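Local coordinates for protein transcriptional regulator, SorC family (Enterococcus faecalis, PDB 2O0M) that probably regulates transcription as a SorC-family protein, binding DNA and a carbohydrate effector, at residues K99-Y104 / A334-I339; T132-L137 / Q326-T331; G244-M249 / G274-E279; D257-M262 / V283-P288. One frame throughout, in Å; residues are numbered along the deposited sequence.

Contact 1: residues K99-Y104 / A334-I339; sequences KEMTQY and AAANEI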
loop_
_atom_site.group_PDB
_atom_site.type_symbol
_atom_site.label_atom_id
_atom_site.label_comp_id
_atom_site.label_asym_id
_atom_site.label_seq_id
_atom_site.Cartn_x
_atom_site.Cartn_y
_atom_site.Cartn_z
ATOM N N LYS A 99 3.739 19.767 8.892
ATOM C CA LYS A 99 2.873 20.015 10.051
ATOM C C LYS A 99 1.429 20.209 9.626
ATOM O O LYS A 99 0.515 19.636 10.218
ATOM C CB LYS A 99 3.337 21.258 10.812
ATOM C CG LYS A 99 2.371 21.732 11.907
ATOM C CD LYS A 99 2.832 23.068 12.477
ATOM C CE LYS A 99 1.749 23.734 13.330
ATOM N NZ LYS A 99 2.092 25.153 13.673
ATOM N N GLU A 100 1.224 21.033 8.607
ATOM C CA GLU A 100 -0.119 21.315 8.129
ATOM C C GLU A 100 -0.783 20.025 7.633
ATOM O O GLU A 100 -1.966 19.792 7.874
ATOM C CB GLU A 100 -0.099 22.390 7.036
ATOM C CG GLU A 100 0.228 23.800 7.574
ATOM C CD GLU A 100 0.106 24.907 6.530
ATOM O OE1 GLU A 100 -0.597 24.722 5.511
ATOM O OE2 GLU A 100 0.703 25.988 6.748
HETATM N N MSE A 101 -0.013 19.173 6.965
HETATM C CA MSE A 101 -0.559 17.898 6.471
HETATM C C MSE A 101 -0.937 16.949 7.605
HETATM O O MSE A 101 -2.016 16.369 7.583
HETATM C CB MSE A 101 0.421 17.204 5.511
HETATM C CG MSE A 101 0.520 17.868 4.145
HETATM SE SE MSE A 101 -1.077 17.597 3.061
HETATM C CE MSE A 101 -0.752 15.772 2.594
ATOM N N THR A 102 -0.067 16.797 8.603
ATOM C CA THR A 102 -0.379 15.889 9.711
ATOM C C THR A 102 -1.631 16.347 10.457
ATOM O O THR A 102 -2.453 15.534 10.841
ATOM C CB THR A 102 0.774 15.736 10.732
ATOM O OG1 THR A 102 0.967 16.965 11.436
ATOM C CG2 THR A 102 2.053 15.354 10.041
ATOM N N GLN A 103 -1.765 17.658 10.647
ATOM C CA GLN A 103 -2.913 18.219 11.351
ATOM C C GLN A 103 -4.191 18.134 10.528
ATOM O O GLN A 103 -5.268 17.910 11.067
ATOM C CB GLN A 103 -2.609 19.659 11.774
ATOM C CG GLN A 103 -1.482 19.693 12.798
ATOM C CD GLN A 103 -1.274 21.050 13.441
ATOM O OE1 GLN A 103 -1.605 22.082 12.867
ATOM N NE2 GLN A 103 -0.725 21.048 14.651
ATOM N N TYR A 104 -4.064 18.287 9.215
ATOM C CA TYR A 104 -5.220 18.190 8.326
ATOM C C TYR A 104 -5.883 16.819 8.462
ATOM O O TYR A 104 -7.108 16.715 8.504
ATOM C CB TYR A 104 -4.786 18.431 6.875
ATOM C CG TYR A 104 -5.909 18.496 5.869
ATOM C CD1 TYR A 104 -6.370 17.347 5.232
ATOM C CD2 TYR A 104 -6.494 19.708 5.529
ATOM C CE1 TYR A 104 -7.401 17.402 4.305
ATOM C CE2 TYR A 104 -7.514 19.774 4.596
ATOM C CZ TYR A 104 -7.961 18.619 3.986
ATOM O OH TYR A 104 -8.974 18.695 3.065
ATOM N N ALA A 334 3.698 18.445 -4.581
ATOM C CA ALA A 334 2.605 18.647 -5.522
ATOM C C ALA A 334 1.279 18.185 -4.919
ATOM O O ALA A 334 0.265 18.876 -5.018
ATOM C CB ALA A 334 2.889 17.957 -6.818
ATOM N N ALA A 335 1.293 17.038 -4.253
ATOM C CA ALA A 335 0.081 16.542 -3.603
ATOM C C ALA A 335 -0.320 17.426 -2.421
ATOM O O ALA A 335 -1.480 17.810 -2.296
ATOM C CB ALA A 335 0.268 15.106 -3.149
ATOM N N ALA A 336 0.649 17.746 -1.574
ATOM C CA ALA A 336 0.407 18.547 -0.383
ATOM C C ALA A 336 -0.129 19.937 -0.725
ATOM O O ALA A 336 -1.117 20.374 -0.142
ATOM C CB ALA A 336 1.681 18.655 0.449
ATOM N N ASN A 337 0.527 20.639 -1.646
ATOM C CA ASN A 337 0.058 21.971 -2.051
ATOM C C ASN A 337 -1.396 21.932 -2.534
ATOM O O ASN A 337 -2.186 22.814 -2.214
ATOM C CB ASN A 337 0.944 22.572 -3.150
ATOM C CG ASN A 337 2.312 23.005 -2.647
ATOM O OD1 ASN A 337 2.509 23.270 -1.457
ATOM N ND2 ASN A 337 3.267 23.098 -3.568
ATOM N N GLU A 338 -1.758 20.891 -3.279
ATOM C CA GLU A 338 -3.119 20.763 -3.796
ATOM C C GLU A 338 -4.124 20.496 -2.680
ATOM O O GLU A 338 -5.184 21.118 -2.612
ATOM C CB GLU A 338 -3.185 19.654 -4.849
ATOM C CG GLU A 338 -4.573 19.413 -5.419
ATOM C CD GLU A 338 -5.107 20.559 -6.268
ATOM O OE1 GLU A 338 -4.362 21.525 -6.580
ATOM O OE2 GLU A 338 -6.292 20.481 -6.645
ATOM N N ILE A 339 -3.783 19.573 -1.793
ATOM C CA ILE A 339 -4.649 19.240 -0.670
ATOM C C ILE A 339 -4.886 20.449 0.246
ATOM O O ILE A 339 -5.995 20.645 0.728
ATOM C CB ILE A 339 -4.063 18.054 0.137
ATOM C CG1 ILE A 339 -4.139 16.764 -0.696
ATOM C CG2 ILE A 339 -4.807 17.871 1.463
ATOM C CD1 ILE A 339 -3.243 15.617 -0.208
HETATM O O HOH W 1 -8.509 19.740 0.372
#

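Contact 2: residues T132-L137 / Q326-T331; sequences TNTLNL and QTWLIT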
loop_
_atom_site.group_PDB
_atom_site.type_symbol
_atom_site.label_atom_id
_atom_site.label_comp_id
_atom_site.label_asym_id
_atom_site.label_seq_id
_atom_site.Cartn_x
_atom_site.Cartn_y
_atom_site.Cartn_z
ATOM N N THR A 132 13.017 3.780 3.280
ATOM C CA THR A 132 14.135 3.084 3.914
ATOM C C THR A 132 14.463 3.724 5.274
ATOM O O THR A 132 14.556 3.042 6.292
ATOM C CB THR A 132 15.353 3.057 2.989
ATOM O OG1 THR A 132 14.996 2.372 1.789
ATOM C CG2 THR A 132 16.519 2.319 3.635
ATOM N N ASN A 133 14.613 5.039 5.294
ATOM C CA ASN A 133 14.943 5.742 6.532
ATOM C C ASN A 133 13.846 5.590 7.579
ATOM O O ASN A 133 14.125 5.397 8.769
ATOM C CB ASN A 133 15.230 7.210 6.227
ATOM C CG ASN A 133 16.487 7.383 5.394
ATOM O OD1 ASN A 133 17.406 6.548 5.441
ATOM N ND2 ASN A 133 16.544 8.463 4.628
ATOM N N THR A 134 12.602 5.618 7.111
ATOM C CA THR A 134 11.438 5.513 7.973
ATOM C C THR A 134 11.356 4.125 8.618
ATOM O O THR A 134 11.200 4.008 9.829
ATOM C CB THR A 134 10.157 5.815 7.173
ATOM O OG1 THR A 134 10.177 7.189 6.748
ATOM C CG2 THR A 134 8.908 5.558 8.000
ATOM N N LEU A 135 11.472 3.071 7.812
ATOM C CA LEU A 135 11.475 1.711 8.353
ATOM C C LEU A 135 12.722 1.420 9.196
ATOM O O LEU A 135 12.649 0.657 10.149
ATOM C CB LEU A 135 11.324 0.674 7.241
ATOM C CG LEU A 135 10.005 0.745 6.445
ATOM C CD1 LEU A 135 9.968 -0.366 5.452
ATOM C CD2 LEU A 135 8.766 0.702 7.343
ATOM N N ASN A 136 13.858 2.024 8.869
ATOM C CA ASN A 136 15.048 1.824 9.690
ATOM C C ASN A 136 14.810 2.350 11.100
ATOM O O ASN A 136 15.207 1.728 12.091
ATOM C CB ASN A 136 16.241 2.538 9.071
ATOM C CG ASN A 136 17.507 2.354 9.879
ATOM O OD1 ASN A 136 17.797 1.258 10.342
ATOM N ND2 ASN A 136 18.260 3.431 10.060
ATOM N N LEU A 137 14.162 3.506 11.178
ATOM C CA LEU A 137 13.802 4.107 12.467
ATOM C C LEU A 137 12.720 3.309 13.201
ATOM O O LEU A 137 12.820 3.087 14.405
ATOM C CB LEU A 137 13.310 5.546 12.261
ATOM C CG LEU A 137 12.656 6.263 13.452
ATOM C CD1 LEU A 137 13.711 6.625 14.479
ATOM C CD2 LEU A 137 11.904 7.519 13.028
ATOM N N GLN A 326 -2.150 6.296 13.488
ATOM C CA GLN A 326 -0.698 6.107 13.560
ATOM C C GLN A 326 -0.011 6.139 12.188
ATOM O O GLN A 326 1.211 6.052 12.125
ATOM C CB GLN A 326 -0.332 4.799 14.268
ATOM C CG GLN A 326 -0.673 3.510 13.509
ATOM C CD GLN A 326 -2.038 2.960 13.853
ATOM O OE1 GLN A 326 -2.961 3.719 14.153
ATOM N NE2 GLN A 326 -2.180 1.633 13.816
ATOM N N THR A 327 -0.793 6.261 11.119
ATOM C CA THR A 327 -0.267 6.245 9.742
ATOM C C THR A 327 0.815 7.324 9.546
ATOM O O THR A 327 0.671 8.452 10.016
ATOM C CB THR A 327 -1.397 6.442 8.694
ATOM O OG1 THR A 327 -2.344 5.362 8.788
ATOM C CG2 THR A 327 -0.852 6.483 7.265
ATOM N N TRP A 328 1.902 6.947 8.881
ATOM C CA TRP A 328 2.872 7.900 8.346
ATOM C C TRP A 328 2.526 8.053 6.869
ATOM O O TRP A 328 2.419 7.055 6.153
ATOM C CB TRP A 328 4.301 7.364 8.458
ATOM C CG TRP A 328 4.899 7.370 9.825
ATOM C CD1 TRP A 328 4.358 6.847 10.959
ATOM C CD2 TRP A 328 6.191 7.869 10.189
ATOM N NE1 TRP A 328 5.222 7.025 12.022
ATOM C CE2 TRP A 328 6.351 7.649 11.571
ATOM C CE3 TRP A 328 7.218 8.502 9.485
ATOM C CZ2 TRP A 328 7.497 8.026 12.257
ATOM C CZ3 TRP A 328 8.364 8.877 10.177
ATOM C CH2 TRP A 328 8.487 8.638 11.544
ATOM N N LEU A 329 2.360 9.290 6.408
ATOM C CA LEU A 329 2.091 9.544 4.993
ATOM C C LEU A 329 3.350 10.105 4.346
ATOM O O LEU A 329 3.820 11.177 4.732
ATOM C CB LEU A 329 0.930 10.521 4.810
ATOM C CG LEU A 329 0.657 10.986 3.372
ATOM C CD1 LEU A 329 0.274 9.821 2.468
ATOM C CD2 LEU A 329 -0.422 12.050 3.344
ATOM N N ILE A 330 3.893 9.369 3.383
ATOM C CA ILE A 330 4.998 9.855 2.548
ATOM C C ILE A 330 4.376 10.369 1.259
ATOM O O ILE A 330 3.694 9.632 0.549
ATOM C CB ILE A 330 6.018 8.760 2.212
ATOM C CG1 ILE A 330 6.606 8.195 3.509
ATOM C CG2 ILE A 330 7.102 9.322 1.283
ATOM C CD1 ILE A 330 7.486 6.995 3.337
ATOM N N THR A 331 4.607 11.639 0.964
ATOM C CA THR A 331 3.982 12.272 -0.179
ATOM C C THR A 331 4.932 13.320 -0.759
ATOM O O THR A 331 6.100 13.409 -0.364
ATOM C CB THR A 331 2.617 12.881 0.240
ATOM O OG1 THR A 331 1.860 13.265 -0.917
ATOM C CG2 THR A 331 2.776 14.054 1.211
#

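Contact 3: residues G244-M249 / G274-E279; sequences GRALHM and GYFFDE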
loop_
_atom_site.group_PDB
_atom_site.type_symbol
_atom_site.label_atom_id
_atom_site.label_comp_id
_atom_site.label_asym_id
_atom_site.label_seq_id
_atom_site.Cartn_x
_atom_site.Cartn_y
_atom_site.Cartn_z
ATOM N N GLY A 244 -4.699 4.401 -4.542
ATOM C CA GLY A 244 -5.001 4.444 -5.967
ATOM C C GLY A 244 -6.133 5.391 -6.291
ATOM O O GLY A 244 -6.988 5.671 -5.446
ATOM N N ARG A 245 -6.117 5.893 -7.521
ATOM C CA ARG A 245 -7.237 6.624 -8.088
ATOM C C ARG A 245 -8.234 5.550 -8.552
ATOM O O ARG A 245 -7.900 4.688 -9.376
ATOM C CB ARG A 245 -6.737 7.539 -9.218
ATOM C CG ARG A 245 -5.773 8.618 -8.700
ATOM C CD ARG A 245 -5.068 9.433 -9.779
ATOM N NE ARG A 245 -6.027 10.207 -10.553
ATOM C CZ ARG A 245 -6.453 9.898 -11.777
ATOM N NH1 ARG A 245 -5.996 8.822 -12.404
ATOM N NH2 ARG A 245 -7.346 10.662 -12.381
ATOM N N ALA A 246 -9.441 5.577 -7.989
ATOM C CA ALA A 246 -10.361 4.429 -8.011
ATOM C C ALA A 246 -10.676 3.872 -9.401
ATOM O O ALA A 246 -10.504 2.685 -9.644
ATOM C CB ALA A 246 -11.645 4.771 -7.293
ATOM N N LEU A 247 -11.170 4.713 -10.302
ATOM C CA LEU A 247 -11.575 4.209 -11.618
ATOM C C LEU A 247 -10.385 3.728 -12.437
ATOM O O LEU A 247 -10.479 2.726 -13.152
ATOM C CB LEU A 247 -12.418 5.241 -12.375
ATOM C CG LEU A 247 -13.727 5.594 -11.651
ATOM C CD1 LEU A 247 -14.596 6.466 -12.542
ATOM C CD2 LEU A 247 -14.526 4.348 -11.239
ATOM N N HIS A 248 -9.263 4.436 -12.323
ATOM C CA HIS A 248 -8.014 4.018 -12.953
ATOM C C HIS A 248 -7.592 2.631 -12.465
ATOM O O HIS A 248 -7.200 1.784 -13.270
ATOM C CB HIS A 248 -6.913 5.045 -12.666
ATOM C CG HIS A 248 -5.722 4.930 -13.569
ATOM N ND1 HIS A 248 -4.554 4.310 -13.185
ATOM C CD2 HIS A 248 -5.513 5.380 -14.829
ATOM C CE1 HIS A 248 -3.682 4.363 -14.178
ATOM N NE2 HIS A 248 -4.238 5.012 -15.186
HETATM N N MSE A 249 -7.700 2.387 -11.154
HETATM C CA MSE A 249 -7.395 1.070 -10.581
HETATM C C MSE A 249 -8.312 0.004 -11.133
HETATM O O MSE A 249 -7.863 -1.069 -11.503
HETATM C CB MSE A 249 -7.531 1.047 -9.042
HETATM C CG MSE A 249 -6.505 1.808 -8.262
HETATM SE SE MSE A 249 -4.659 1.237 -8.528
HETATM C CE MSE A 249 -4.892 -0.369 -9.040
ATOM N N GLY A 274 -7.911 -3.104 -1.916
ATOM C CA GLY A 274 -9.095 -3.706 -2.520
ATOM C C GLY A 274 -10.404 -3.184 -1.967
ATOM O O GLY A 274 -11.466 -3.824 -2.153
ATOM N N TYR A 275 -10.330 -2.049 -1.272
ATOM C CA TYR A 275 -11.510 -1.282 -0.863
ATOM C C TYR A 275 -11.577 -0.008 -1.676
ATOM O O TYR A 275 -10.541 0.596 -1.965
ATOM C CB TYR A 275 -11.452 -0.910 0.621
ATOM C CG TYR A 275 -11.337 -2.104 1.550
ATOM C CD1 TYR A 275 -12.456 -2.673 2.142
ATOM C CD2 TYR A 275 -10.099 -2.673 1.821
ATOM C CE1 TYR A 275 -12.343 -3.768 2.985
ATOM C CE2 TYR A 275 -9.971 -3.766 2.653
ATOM C CZ TYR A 275 -11.087 -4.311 3.247
ATOM O OH TYR A 275 -10.935 -5.399 4.083
ATOM N N PHE A 276 -12.795 0.407 -2.031
ATOM C CA PHE A 276 -13.002 1.648 -2.774
ATOM C C PHE A 276 -13.762 2.659 -1.931
ATOM O O PHE A 276 -14.737 2.305 -1.288
ATOM C CB PHE A 276 -13.746 1.358 -4.078
ATOM C CG PHE A 276 -12.931 0.561 -5.043
ATOM C CD1 PHE A 276 -12.196 1.200 -6.029
ATOM C CD2 PHE A 276 -12.824 -0.821 -4.916
ATOM C CE1 PHE A 276 -11.412 0.487 -6.895
ATOM C CE2 PHE A 276 -12.020 -1.550 -5.781
ATOM C CZ PHE A 276 -11.318 -0.901 -6.769
ATOM N N PHE A 277 -13.300 3.908 -1.951
ATOM C CA PHE A 277 -13.811 4.959 -1.060
ATOM C C PHE A 277 -14.358 6.146 -1.854
ATOM O O PHE A 277 -13.739 6.595 -2.810
ATOM C CB PHE A 277 -12.697 5.469 -0.144
ATOM C CG PHE A 277 -12.002 4.384 0.633
ATOM C CD1 PHE A 277 -12.363 4.105 1.952
ATOM C CD2 PHE A 277 -10.975 3.643 0.053
ATOM C CE1 PHE A 277 -11.717 3.114 2.665
ATOM C CE2 PHE A 277 -10.335 2.645 0.762
ATOM C CZ PHE A 277 -10.713 2.372 2.075
ATOM N N ASP A 278 -15.511 6.672 -1.443
ATOM C CA ASP A 278 -16.003 7.913 -2.035
ATOM C C ASP A 278 -15.374 9.106 -1.310
ATOM O O ASP A 278 -14.573 8.914 -0.392
ATOM C CB ASP A 278 -17.543 7.967 -2.071
ATOM C CG ASP A 278 -18.181 8.026 -0.692
ATOM O OD1 ASP A 278 -17.502 8.363 0.296
ATOM O OD2 ASP A 278 -19.394 7.739 -0.601
ATOM N N GLU A 279 -15.699 10.325 -1.736
ATOM C CA GLU A 279 -15.025 11.519 -1.199
ATOM C C GLU A 279 -15.317 11.748 0.294
ATOM O O GLU A 279 -14.523 12.373 1.002
ATOM C CB GLU A 279 -15.343 12.770 -2.035
ATOM C CG GLU A 279 -16.670 13.434 -1.764
ATOM C CD GLU A 279 -16.821 14.752 -2.512
ATOM O OE1 GLU A 279 -17.948 15.292 -2.531
ATOM O OE2 GLU A 279 -15.820 15.241 -3.089
#

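Contact 4: residues D257-M262 / V283-P288; sequences DDEMVM and VVYKIP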
loop_
_atom_site.group_PDB
_atom_site.type_symbol
_atom_site.label_atom_id
_atom_site.label_comp_id
_atom_site.label_asym_id
_atom_site.label_seq_id
_atom_site.Cartn_x
_atom_site.Cartn_y
_atom_site.Cartn_z
ATOM N N ASP A 257 -17.178 -5.613 -16.072
ATOM C CA ASP A 257 -17.976 -4.491 -16.563
ATOM C C ASP A 257 -18.981 -4.017 -15.517
ATOM O O ASP A 257 -19.147 -2.821 -15.299
ATOM C CB ASP A 257 -18.742 -4.884 -17.828
ATOM C CG ASP A 257 -17.826 -5.248 -18.981
ATOM O OD1 ASP A 257 -16.629 -4.880 -18.945
ATOM O OD2 ASP A 257 -18.311 -5.899 -19.924
ATOM N N ASP A 258 -19.666 -4.962 -14.881
ATOM C CA ASP A 258 -20.634 -4.614 -13.856
ATOM C C ASP A 258 -19.978 -3.833 -12.710
ATOM O O ASP A 258 -20.551 -2.874 -12.201
ATOM C CB ASP A 258 -21.317 -5.873 -13.301
ATOM C CG ASP A 258 -22.315 -6.496 -14.272
ATOM O OD1 ASP A 258 -22.771 -5.835 -15.235
ATOM O OD2 ASP A 258 -22.658 -7.675 -14.075
ATOM N N GLU A 259 -18.786 -4.251 -12.294
ATOM C CA GLU A 259 -18.095 -3.573 -11.194
ATOM C C GLU A 259 -17.668 -2.162 -11.582
ATOM O O GLU A 259 -17.795 -1.231 -10.790
ATOM C CB GLU A 259 -16.878 -4.377 -10.727
ATOM C CG GLU A 259 -17.251 -5.644 -9.961
ATOM C CD GLU A 259 -16.054 -6.543 -9.653
ATOM O OE1 GLU A 259 -15.274 -6.857 -10.578
ATOM O OE2 GLU A 259 -15.898 -6.947 -8.483
HETATM N N MSE A 260 -17.166 -2.008 -12.804
HETATM C CA MSE A 260 -16.744 -0.695 -13.288
HETATM C C MSE A 260 -17.927 0.276 -13.279
HETATM O O MSE A 260 -17.816 1.404 -12.805
HETATM C CB MSE A 260 -16.189 -0.804 -14.701
HETATM C CG MSE A 260 -15.920 0.514 -15.350
HETATM SE SE MSE A 260 -14.809 1.711 -14.252
HETATM C CE MSE A 260 -13.151 1.045 -14.917
ATOM N N VAL A 261 -19.056 -0.171 -13.817
ATOM C CA VAL A 261 -20.242 0.678 -13.872
ATOM C C VAL A 261 -20.721 1.026 -12.459
ATOM O O VAL A 261 -21.075 2.173 -12.199
ATOM C CB VAL A 261 -21.371 0.019 -14.679
ATOM C CG1 VAL A 261 -22.673 0.819 -14.534
ATOM C CG2 VAL A 261 -20.963 -0.078 -16.135
HETATM N N MSE A 262 -20.709 0.037 -11.565
HETATM C CA MSE A 262 -21.108 0.225 -10.160
HETATM C C MSE A 262 -20.181 1.265 -9.483
HETATM O O MSE A 262 -20.643 2.165 -8.783
HETATM C CB MSE A 262 -21.135 -1.141 -9.425
HETATM C CG MSE A 262 -21.890 -1.199 -8.073
HETATM SE SE MSE A 262 -22.298 -3.042 -7.298
HETATM C CE MSE A 262 -20.962 -4.112 -8.184
ATOM N N VAL A 283 -16.597 3.491 2.440
ATOM C CA VAL A 283 -16.339 2.324 1.598
ATOM C C VAL A 283 -17.593 2.059 0.770
ATOM O O VAL A 283 -18.645 1.716 1.319
ATOM C CB VAL A 283 -15.980 1.077 2.435
ATOM C CG1 VAL A 283 -15.852 -0.174 1.560
ATOM C CG2 VAL A 283 -14.690 1.314 3.207
ATOM N N VAL A 284 -17.480 2.250 -0.542
ATOM C CA VAL A 284 -18.609 2.029 -1.469
ATOM C C VAL A 284 -18.587 0.633 -2.107
ATOM O O VAL A 284 -19.611 0.157 -2.620
ATOM C CB VAL A 284 -18.653 3.106 -2.580
ATOM C CG1 VAL A 284 -18.835 4.490 -1.974
ATOM C CG2 VAL A 284 -17.405 3.071 -3.448
ATOM N N TYR A 285 -17.423 -0.019 -2.068
ATOM C CA TYR A 285 -17.268 -1.384 -2.583
ATOM C C TYR A 285 -15.973 -2.023 -2.079
ATOM O O TYR A 285 -14.997 -1.327 -1.794
ATOM C CB TYR A 285 -17.261 -1.367 -4.111
ATOM C CG TYR A 285 -17.324 -2.729 -4.767
ATOM C CD1 TYR A 285 -18.468 -3.522 -4.664
ATOM C CD2 TYR A 285 -16.262 -3.213 -5.522
ATOM C CE1 TYR A 285 -18.540 -4.760 -5.268
ATOM C CE2 TYR A 285 -16.323 -4.459 -6.135
ATOM C CZ TYR A 285 -17.472 -5.229 -6.004
ATOM O OH TYR A 285 -17.568 -6.462 -6.608
ATOM N N LYS A 286 -15.985 -3.350 -1.969
ATOM C CA LYS A 286 -14.769 -4.118 -1.696
ATOM C C LYS A 286 -14.750 -5.416 -2.503
ATOM O O LYS A 286 -15.787 -6.054 -2.722
ATOM C CB LYS A 286 -14.620 -4.405 -0.202
ATOM C CG LYS A 286 -15.688 -5.314 0.375
ATOM C CD LYS A 286 -15.639 -5.325 1.893
ATOM C CE LYS A 286 -16.707 -6.252 2.468
ATOM N NZ LYS A 286 -16.511 -6.439 3.938
ATOM N N ILE A 287 -13.568 -5.790 -2.969
ATOM C CA ILE A 287 -13.403 -7.044 -3.707
ATOM C C ILE A 287 -13.308 -8.195 -2.706
ATOM O O ILE A 287 -13.073 -7.961 -1.513
ATOM C CB ILE A 287 -12.166 -7.019 -4.639
ATOM C CG1 ILE A 287 -10.864 -6.858 -3.834
ATOM C CG2 ILE A 287 -12.312 -5.899 -5.681
ATOM C CD1 ILE A 287 -9.625 -7.039 -4.651
ATOM N N PRO A 288 -13.508 -9.443 -3.171
ATOM C CA PRO A 288 -13.365 -10.555 -2.227
ATOM C C PRO A 288 -11.985 -10.581 -1.561
ATOM O O PRO A 288 -10.967 -10.379 -2.221
ATOM C CB PRO A 288 -13.613 -11.788 -3.105
ATOM C CG PRO A 288 -14.481 -11.277 -4.210
ATOM C CD PRO A 288 -13.897 -9.920 -4.510
#

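Contact 1: residues K99-Y104 / A334-I339
Y104 and M101 reach I339 and A336 by different first torsions. In Y104 the ring carbon CG lies anti to the backbone N (chi1 -174°), and this carries the ring out to I339. M101, a selenomethionine, starts with CG beside its backbone N. It then bends at chi2 and chi3 as it crosses to the other helix, which sets SE against A336 and CE against I339. Its SE rests 3.9 Å from A336 CB. Its CE meets I339 CD1 at 3.8 Å, with the two side chains nearly perpendicular. I339 uses its other branch on the tyrosine. I339 CG2 sits over one face of the Y104 ring, 4.1 Å from the centroid, in a CH-pi contact shifted toward the CE1 side. Beyond the ring, one water joins the two helices: it lies 2.9 Å from Y104 OH and donates to I339 O at 2.7 Å. A phosphate ion, probably from the crystallisation liquor, also lies close to Y104 OH. R317 of helix 313-320 touches the tyrosine as well, while C110 of strand 109-113 packs on M101. The two helix segments pass with axes 10.6 Å apart at 60°. This is helix-on-helix packing at one edge of a Rossmann-like alpha/beta domain, joining its first modelled helix to its last.

Contact 2: residues T132-L137 / Q326-T331
W328 is the first residue of segment 326-331 to meet helix 122-138, where it touches T134 and L137. A chi1 of -74° turns its CG away from the C=O, and the indole lies alongside the helix with its six-membered ring foremost. T134 CG2 approaches CE3 of W328 at 3.7 Å. It stands 3.6 Å above the indole plane but well toward the rim, so the methyl does not sit over the ring centre. L137 comes from the next turn of the helix. Its CD2 reaches W328 CH2 at 3.9 Å, the leucine side chain running square to the tryptophan. Here a helix packs on a strand of the parallel part of a Rossmann-like sheet. The helix segment runs 162° from the strand direction, close to antiparallel, with the axes 11.3 Å apart. Strand 328-332 lies between strands 109-113 and 302-306. L329 makes backbone hydrogen bonds to R109 and I111 on the first of these. Next along the chain, I330 points back at the helix. Its CD1 comes to 4.3 Å from T134 OG1, a loose contact; that hydroxyl is hydrogen-bonded to V130 O one turn earlier. F127 and V130 of the same helix also touch I330.

Contact 3: residues G244-M249 / G274-E279
A246 and F276 bring the two backbones to 6.5 Å, CA to CA, where strand 238-245 turns straight into helix 246-252 with R245 at the N-cap position. The turn of helix opens beside strand 275-277. M249 N closes it with a bond to R245 O of 2.9 Å. The side-chain contact centres on the F276 ring. With chi1 at -67° its CG stands next to the backbone N, and although CB does not aim at the helix, the ring swings its CD1-CE1 side over to it. A246 CB lies in the ring plane at that edge, 3.8 Å from CD1. A246 O also faces the edge near the plane, 3.6 Å from CE1. The phenyl thus meets the helix start with its rim, and a carbonyl oxygen lies beside the slightly positive ring hydrogens. M249, a selenomethionine, adds a looser touch: its CB is 4.5 Å from F276 CE1, while the rest of the chain leads away toward E182 and E271. L263 of helix 257-265, M255, V284 and E271 of strand 270-272 also pack on F276. A246, M249 and F276 are all buried. Here the junction of a beta-strand and the helix that follows it packs against an antiparallel arm of a Rossmann-like sheet.

Contact 4: residues D257-M262 / V283-P288
E259 reaches Y285 from helix 257-265 with a long side chain. From CB, which points toward the strand, CG leaves on the side of the backbone N (chi1 -72°), and the chain then runs extended to the carboxylate. CG already lies 3.5 Å from Y285 OH, and CD is 3.4 Å from the same oxygen. At the tip, OE2 accepts a hydrogen bond from Y285 OH at 2.6 Å, a short distance. The bond falls on the anti lone pair of OE2, the one facing away from OE1. The carboxylate and ring planes stand 88° apart, and OE2 lies at the hydroxyl end of the ring near its plane. One turn on, M262, a selenomethionine, meets the ring at CE1, across from the CE2 edge that lies nearer E259. Its CE is 3.8 Å from Y285 CE1. SE lies 5.3 Å from the centroid in an oblique Met-aromatic contact. E259 and M262 thus hold the tyrosine by its hydroxyl and by one ring carbon. The bond may favour a charged carboxylate. The contact is at the surface, with all three residues partly exposed. Helix 257-265 stands beside strand 283-286, which ends this arm of the sheet and pairs with strand 275-277. V284 and Y285 form backbone hydrogen bonds to F276 on that strand, and M260 packs on L247, A250 and A251 of helix 246-252.

In the fold
All four contacts belong to the putative sugar-binding domain and involve one mixed beta-sheet or the helices packed on it. Contact 1 joins the ends of the modelled chain and spans the other three. Contact 2 falls within that span, its centre 16 Å away. The two touch where M101 CE meets L329 CD2 at 3.8 Å, and strand 328-332 runs on into helix 333-339. Contacts 3 and 4 lie across the chain's centre from contact 2, their centres 9 Å apart. Their segments alternate along the chain, and neighbouring strands 275-277 and 283-286 link them. Contacts 1 and 4 are about 29 Å apart between centres. Contacts 1 and 2 thus lie at the 109-113 end of the sheet, and contacts 3 and 4 on its antiparallel arm.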